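PDB 5DE0: deferrochelatase, which binds heme b and probably acts as a dye-decolorizing (DyP-type) peroxidase. Local coordinates for residues D147-A161 against K227-G239. Residues are numbered along the deposited sequence; the frame is centred on the assembly and turned at random.
Sequences DGTENPKAEKRAEVA and KGLKIVRHSLPYG. With HEM (protoporphyrin IX containing Fe), chain F.
Arg233 reaches from its strand across the heme toward Asp147 and Asn151. Arg233 CB and CG lie 3.7 and 4.1 Å from Asn151 OD1; CD passes over the porphyrin rim near HEM C4A. A guanidinium suits this place because NE, NH1 and NH2 can all donate at once. NE gives its hydrogen to a water that in turn donates to Asn151 OD1. The chain bends at chi3 (-73°), which sets HEM C1A 3.1 Å from the plane of the guanidinium, toward its rim. Arg233 NH1 and NH2 both donate to propionate oxygen HEM O1D, each at 3.0 Å, and NH1 also forms a salt bridge, seconded by a water, with Asp147 OD1, the carboxylate and guanidinium planes 58° apart. On this distal side of a DyP-type heme pocket, Asp147 and Gly148 close the family's GXXDG motif; Gly148 N also bonds O1D, at backbone angles that suit a residue without a side chain. Asn151, carrying both acceptor and donor, takes Arg233 N on OD1 in a nearly straight bond (174°), while ND2 bonds weakly to Arg233 O. One residue earlier, Val232 fits the helix with its branches: CG2 meets Val160 CG1 and Ala161 CB, both at 3.7 Å, and CG1 lies over the guanidinium of Arg157, whose NH1 donates to Leu12 O and NH2 pairs with Glu14.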
loop_
_atom_site.group_PDB
_atom_site.type_symbol
_atom_site.label_atom_id
_atom_site.label_comp_id
_atom_site.label_asym_id
_atom_site.label_seq_id
_atom_site.Cartn_x
_atom_site.Cartn_y
_atom_site.Cartn_z
ATOM N N ASP B 147 15.798 0.064 -12.070
ATOM C CA ASP B 147 15.734 1.520 -12.022
ATOM C C ASP B 147 16.733 2.081 -11.014
ATOM O O ASP B 147 16.731 1.694 -9.846
ATOM C CB ASP B 147 14.316 1.979 -11.675
ATOM C CG ASP B 147 14.167 3.489 -11.715
ATOM O OD1 ASP B 147 14.914 4.144 -12.472
ATOM O OD2 ASP B 147 13.301 4.020 -10.990
ATOM N N GLY B 148 17.587 2.990 -11.475
ATOM C CA GLY B 148 18.565 3.625 -10.609
ATOM C C GLY B 148 19.996 3.209 -10.899
ATOM O O GLY B 148 20.898 3.478 -10.106
ATOM N N THR B 149 20.203 2.555 -12.038
ATOM C CA THR B 149 21.525 2.059 -12.418
ATOM C C THR B 149 22.564 3.177 -12.521
ATOM O O THR B 149 23.655 3.068 -11.958
ATOM C CB THR B 149 21.471 1.303 -13.760
ATOM O OG1 THR B 149 20.608 0.164 -13.632
ATOM C CG2 THR B 149 22.859 0.835 -14.170
ATOM N N GLU B 150 22.224 4.249 -13.229
ATOM C CA GLU B 150 23.140 5.374 -13.394
ATOM C C GLU B 150 22.843 6.506 -12.414
ATOM O O GLU B 150 23.349 7.616 -12.568
ATOM C CB GLU B 150 23.090 5.901 -14.831
ATOM C CG GLU B 150 23.495 4.875 -15.884
ATOM C CD GLU B 150 24.944 4.438 -15.755
ATOM O OE1 GLU B 150 25.778 5.253 -15.307
ATOM O OE2 GLU B 150 25.247 3.277 -16.099
ATOM N N ASN B 151 22.018 6.222 -11.412
ATOM C CA ASN B 151 21.721 7.196 -10.369
ATOM C C ASN B 151 22.987 7.489 -9.569
ATOM O O ASN B 151 23.679 6.558 -9.150
ATOM C CB ASN B 151 20.607 6.678 -9.453
ATOM C CG ASN B 151 19.840 7.796 -8.760
ATOM O OD1 ASN B 151 19.587 8.852 -9.342
ATOM N ND2 ASN B 151 19.457 7.560 -7.511
ATOM N N PRO B 152 23.303 8.780 -9.368
ATOM C CA PRO B 152 24.502 9.216 -8.640
ATOM C C PRO B 152 24.690 8.480 -7.315
ATOM O O PRO B 152 23.708 8.091 -6.681
ATOM C CB PRO B 152 24.244 10.705 -8.408
ATOM C CG PRO B 152 23.406 11.105 -9.566
ATOM C CD PRO B 152 22.520 9.926 -9.864
ATOM N N LYS B 153 25.941 8.284 -6.915
ATOM C CA LYS B 153 26.251 7.499 -5.726
ATOM C C LYS B 153 27.280 8.195 -4.839
ATOM O O LYS B 153 28.169 8.887 -5.334
ATOM C CB LYS B 153 26.757 6.110 -6.128
ATOM C CG LYS B 153 25.707 5.243 -6.809
ATOM C CD LYS B 153 26.336 4.258 -7.784
ATOM C CE LYS B 153 25.277 3.398 -8.460
ATOM N NZ LYS B 153 24.199 4.218 -9.080
ATOM N N ALA B 154 27.142 8.004 -3.529
ATOM C CA ALA B 154 28.067 8.560 -2.542
ATOM C C ALA B 154 28.171 10.084 -2.622
ATOM O O ALA B 154 27.166 10.786 -2.543
ATOM C CB ALA B 154 29.448 7.929 -2.693
ATOM N N GLU B 155 29.390 10.586 -2.796
ATOM C CA GLU B 155 29.661 12.018 -2.668
ATOM C C GLU B 155 29.038 12.888 -3.765
ATOM O O GLU B 155 28.685 14.042 -3.513
ATOM C CB GLU B 155 31.174 12.271 -2.626
ATOM C CG GLU B 155 31.924 11.896 -3.902
ATOM C CD GLU B 155 32.205 10.409 -4.003
ATOM O OE1 GLU B 155 33.042 9.907 -3.224
ATOM O OE2 GLU B 155 31.582 9.743 -4.860
ATOM N N LYS B 156 28.901 12.350 -4.974
ATOM C CA LYS B 156 28.408 13.155 -6.085
ATOM C C LYS B 156 26.904 13.390 -5.993
ATOM O O LYS B 156 26.363 14.257 -6.678
ATOM C CB LYS B 156 28.772 12.511 -7.426
ATOM C CG LYS B 156 28.440 11.036 -7.562
ATOM C CD LYS B 156 29.211 10.415 -8.723
ATOM C CE LYS B 156 29.026 8.906 -8.786
ATOM N NZ LYS B 156 27.691 8.519 -9.307
ATOM N N ARG B 157 26.236 12.629 -5.132
ATOM C CA ARG B 157 24.828 12.867 -4.838
ATOM C C ARG B 157 24.622 14.258 -4.246
ATOM O O ARG B 157 23.665 14.955 -4.587
ATOM C CB ARG B 157 24.289 11.808 -3.878
ATOM C CG ARG B 157 23.841 10.538 -4.568
ATOM C CD ARG B 157 23.450 9.458 -3.578
ATOM N NE ARG B 157 22.529 8.511 -4.197
ATOM C CZ ARG B 157 21.217 8.502 -3.992
ATOM N NH1 ARG B 157 20.668 9.378 -3.163
ATOM N NH2 ARG B 157 20.455 7.607 -4.604
ATOM N N ALA B 158 25.533 14.655 -3.362
ATOM C CA ALA B 158 25.450 15.946 -2.688
ATOM C C ALA B 158 25.616 17.115 -3.655
ATOM O O ALA B 158 24.923 18.124 -3.539
ATOM C CB ALA B 158 26.496 16.024 -1.585
ATOM N N GLU B 159 26.532 16.979 -4.608
ATOM C CA GLU B 159 26.823 18.073 -5.531
ATOM C C GLU B 159 25.891 18.073 -6.741
ATOM O O GLU B 159 25.877 19.025 -7.519
ATOM C CB GLU B 159 28.285 18.015 -5.986
ATOM C CG GLU B 159 28.681 16.721 -6.673
ATOM C CD GLU B 159 30.176 16.628 -6.917
ATOM O OE1 GLU B 159 30.914 16.292 -5.967
ATOM O OE2 GLU B 159 30.613 16.892 -8.057
ATOM N N VAL B 160 25.115 17.006 -6.899
ATOM C CA VAL B 160 24.113 16.946 -7.959
ATOM C C VAL B 160 22.758 17.436 -7.443
ATOM O O VAL B 160 22.046 18.168 -8.134
ATOM C CB VAL B 160 23.973 15.513 -8.536
ATOM C CG1 VAL B 160 22.667 15.358 -9.305
ATOM C CG2 VAL B 160 25.154 15.181 -9.429
ATOM N N ALA B 161 22.411 17.051 -6.218
ATOM C CA ALA B 161 21.099 17.376 -5.664
ATOM C C ALA B 161 21.048 18.747 -4.989
ATOM O O ALA B 161 20.076 19.483 -5.152
ATOM C CB ALA B 161 20.669 16.300 -4.676
ATOM N N LYS B 227 28.751 18.388 -20.511
ATOM C CA LYS B 227 28.841 17.549 -19.327
ATOM C C LYS B 227 27.425 17.138 -18.964
ATOM O O LYS B 227 26.500 17.954 -19.002
ATOM C CB LYS B 227 29.524 18.281 -18.167
ATOM C CG LYS B 227 30.490 17.407 -17.376
ATOM C CD LYS B 227 29.756 16.484 -16.422
ATOM C CE LYS B 227 30.311 15.071 -16.491
ATOM N NZ LYS B 227 29.921 14.380 -17.755
ATOM N N GLY B 228 27.259 15.865 -18.627
ATOM C CA GLY B 228 25.945 15.287 -18.414
ATOM C C GLY B 228 25.047 15.996 -17.416
ATOM O O GLY B 228 25.494 16.352 -16.323
ATOM N N LEU B 229 23.787 16.212 -17.795
ATOM C CA LEU B 229 22.798 16.752 -16.869
ATOM C C LEU B 229 22.354 15.646 -15.935
ATOM O O LEU B 229 21.694 14.695 -16.354
ATOM C CB LEU B 229 21.595 17.335 -17.609
ATOM C CG LEU B 229 21.884 18.294 -18.765
ATOM C CD1 LEU B 229 20.581 18.754 -19.456
ATOM C CD2 LEU B 229 22.670 19.497 -18.273
ATOM N N LYS B 230 22.744 15.760 -14.672
ATOM C CA LYS B 230 22.480 14.698 -13.715
ATOM C C LYS B 230 21.460 15.098 -12.655
ATOM O O LYS B 230 21.387 16.255 -12.246
ATOM C CB LYS B 230 23.788 14.254 -13.058
ATOM C CG LYS B 230 24.646 13.408 -13.981
ATOM C CD LYS B 230 26.015 13.126 -13.402
ATOM C CE LYS B 230 26.740 12.084 -14.235
ATOM N NZ LYS B 230 26.714 12.421 -15.686
ATOM N N ILE B 231 20.658 14.123 -12.235
ATOM C CA ILE B 231 19.670 14.314 -11.180
ATOM C C ILE B 231 19.751 13.165 -10.184
ATOM O O ILE B 231 20.279 12.098 -10.497
ATOM C CB ILE B 231 18.234 14.399 -11.739
ATOM C CG1 ILE B 231 17.846 13.083 -12.415
ATOM C CG2 ILE B 231 18.101 15.567 -12.708
ATOM C CD1 ILE B 231 16.446 13.088 -12.989
ATOM N N VAL B 232 19.235 13.391 -8.981
ATOM C CA VAL B 232 19.167 12.347 -7.970
ATOM C C VAL B 232 17.728 11.864 -7.829
ATOM O O VAL B 232 16.875 12.576 -7.300
ATOM C CB VAL B 232 19.689 12.835 -6.606
ATOM C CG1 VAL B 232 19.512 11.753 -5.549
ATOM C CG2 VAL B 232 21.150 13.248 -6.714
ATOM N N ARG B 233 17.464 10.653 -8.310
ATOM C CA ARG B 233 16.113 10.105 -8.305
ATOM C C ARG B 233 15.814 9.314 -7.036
ATOM O O ARG B 233 16.660 8.571 -6.540
ATOM C CB ARG B 233 15.897 9.215 -9.531
ATOM C CG ARG B 233 15.904 9.961 -10.856
ATOM C CD ARG B 233 16.016 8.996 -12.027
ATOM N NE ARG B 233 17.355 8.424 -12.135
ATOM C CZ ARG B 233 17.625 7.254 -12.702
ATOM N NH1 ARG B 233 16.644 6.518 -13.208
ATOM N NH2 ARG B 233 18.875 6.813 -12.755
ATOM N N HIS B 234 14.602 9.481 -6.517
ATOM C CA HIS B 234 14.150 8.733 -5.347
ATOM C C HIS B 234 12.876 7.966 -5.672
ATOM O O HIS B 234 12.096 7.628 -4.779
ATOM C CB HIS B 234 13.914 9.669 -4.158
ATOM C CG HIS B 234 15.124 9.880 -3.304
ATOM N ND1 HIS B 234 15.535 8.962 -2.362
ATOM C CD2 HIS B 234 16.013 10.899 -3.249
ATOM C CE1 HIS B 234 16.625 9.408 -1.763
ATOM N NE2 HIS B 234 16.937 10.581 -2.283
ATOM N N SER B 235 12.672 7.701 -6.958
ATOM C CA SER B 235 11.458 7.049 -7.432
ATOM C C SER B 235 11.312 5.643 -6.876
ATOM O O SER B 235 12.287 5.023 -6.450
ATOM C CB SER B 235 11.439 6.997 -8.958
ATOM O OG SER B 235 11.798 8.247 -9.516
ATOM N N LEU B 236 10.081 5.145 -6.892
ATOM C CA LEU B 236 9.776 3.818 -6.384
ATOM C C LEU B 236 8.445 3.344 -6.957
ATOM O O LEU B 236 7.508 4.131 -7.080
ATOM C CB LEU B 236 9.731 3.828 -4.856
ATOM C CG LEU B 236 10.409 2.679 -4.109
ATOM C CD1 LEU B 236 11.823 2.460 -4.614
ATOM C CD2 LEU B 236 10.414 2.960 -2.613
ATOM N N PRO B 237 8.368 2.058 -7.330
ATOM C CA PRO B 237 7.130 1.448 -7.828
ATOM C C PRO B 237 5.996 1.554 -6.809
ATOM O O PRO B 237 6.265 1.693 -5.619
ATOM C CB PRO B 237 7.525 -0.014 -8.057
ATOM C CG PRO B 237 8.999 0.018 -8.245
ATOM C CD PRO B 237 9.500 1.116 -7.363
ATOM N N TYR B 238 4.751 1.484 -7.271
ATOM C CA TYR B 238 3.595 1.655 -6.394
ATOM C C TYR B 238 2.352 0.983 -6.966
ATOM O O TYR B 238 2.333 0.578 -8.127
ATOM C CB TYR B 238 3.297 3.140 -6.185
ATOM C CG TYR B 238 2.565 3.753 -7.363
ATOM C CD1 TYR B 238 3.253 4.138 -8.506
ATOM C CD2 TYR B 238 1.183 3.928 -7.339
ATOM C CE1 TYR B 238 2.592 4.686 -9.587
ATOM C CE2 TYR B 238 0.514 4.474 -8.419
ATOM C CZ TYR B 238 1.225 4.851 -9.540
ATOM O OH TYR B 238 0.568 5.396 -10.620
ATOM N N GLY B 239 1.310 0.890 -6.145
ATOM C CA GLY B 239 -0.017 0.566 -6.634
ATOM C C GLY B 239 -0.485 -0.865 -6.480
ATOM O O GLY B 239 0.183 -1.697 -5.866
HETATM C CHA HEM F . 17.369 6.165 -16.338
HETATM C CHB HEM F . 15.379 10.546 -15.723
HETATM C CHC HEM F . 10.926 8.610 -16.018
HETATM C CHD HEM F . 12.920 4.197 -15.755
HETATM C C1A HEM F . 17.221 7.521 -16.150
HETATM C C2A HEM F . 18.291 8.491 -16.027
HETATM C C3A HEM F . 17.741 9.698 -15.855
HETATM C C4A HEM F . 16.303 9.536 -15.864
HETATM C CMA HEM F . 18.487 11.039 -15.677
HETATM C CAA HEM F . 19.802 8.176 -16.088
HETATM C CBA HEM F . 20.332 8.586 -17.461
HETATM C CGA HEM F . 21.761 8.142 -17.613
HETATM O O1A HEM F . 21.986 6.937 -17.894
HETATM O O2A HEM F . 22.670 8.997 -17.458
HETATM C C1B HEM F . 14.014 10.412 -15.835
HETATM C C2B HEM F . 13.073 11.503 -15.958
HETATM C C3B HEM F . 11.845 10.991 -16.035
HETATM C C4B HEM F . 11.951 9.538 -15.973
HETATM C CMB HEM F . 13.423 13.008 -15.982
HETATM C CAB HEM F . 10.580 11.868 -16.172
HETATM C CBB HEM F . 9.352 11.352 -16.195
HETATM C C1C HEM F . 11.066 7.240 -15.939
HETATM C C2C HEM F . 9.992 6.263 -15.898
HETATM C C3C HEM F . 10.553 5.040 -15.823
HETATM C C4C HEM F . 11.992 5.214 -15.821
HETATM C CMC HEM F . 8.490 6.630 -15.931
HETATM C CAC HEM F . 9.899 3.637 -15.758
HETATM C CBC HEM F . 8.590 3.397 -15.876
HETATM C C1D HEM F . 14.272 4.295 -16.007
HETATM C C2D HEM F . 15.142 3.188 -16.333
HETATM C C3D HEM F . 16.536 3.802 -16.513
HETATM C C4D HEM F . 16.367 5.219 -16.279
HETATM C CMD HEM F . 14.758 1.699 -16.472
HETATM C CAD HEM F . 17.838 3.060 -16.877
HETATM C CBD HEM F . 18.529 2.541 -15.621
HETATM C CGD HEM F . 18.973 3.696 -14.763
HETATM O O1D HEM F . 18.251 4.030 -13.788
HETATM O O2D HEM F . 20.049 4.284 -15.047
HETATM N NA HEM F . 16.021 8.196 -16.046
HETATM N NB HEM F . 13.296 9.229 -15.849
HETATM N NC HEM F . 12.269 6.562 -15.892
HETATM N ND HEM F . 15.028 5.463 -15.986
HETATM FE FE HEM F . 14.156 7.344 -16.030
HETATM O O HOH W 1 13.906 6.626 -13.321
HETATM O O HOH W 2 12.796 3.006 -8.493
HETATM O O HOH W 3 19.989 9.483 -12.158
#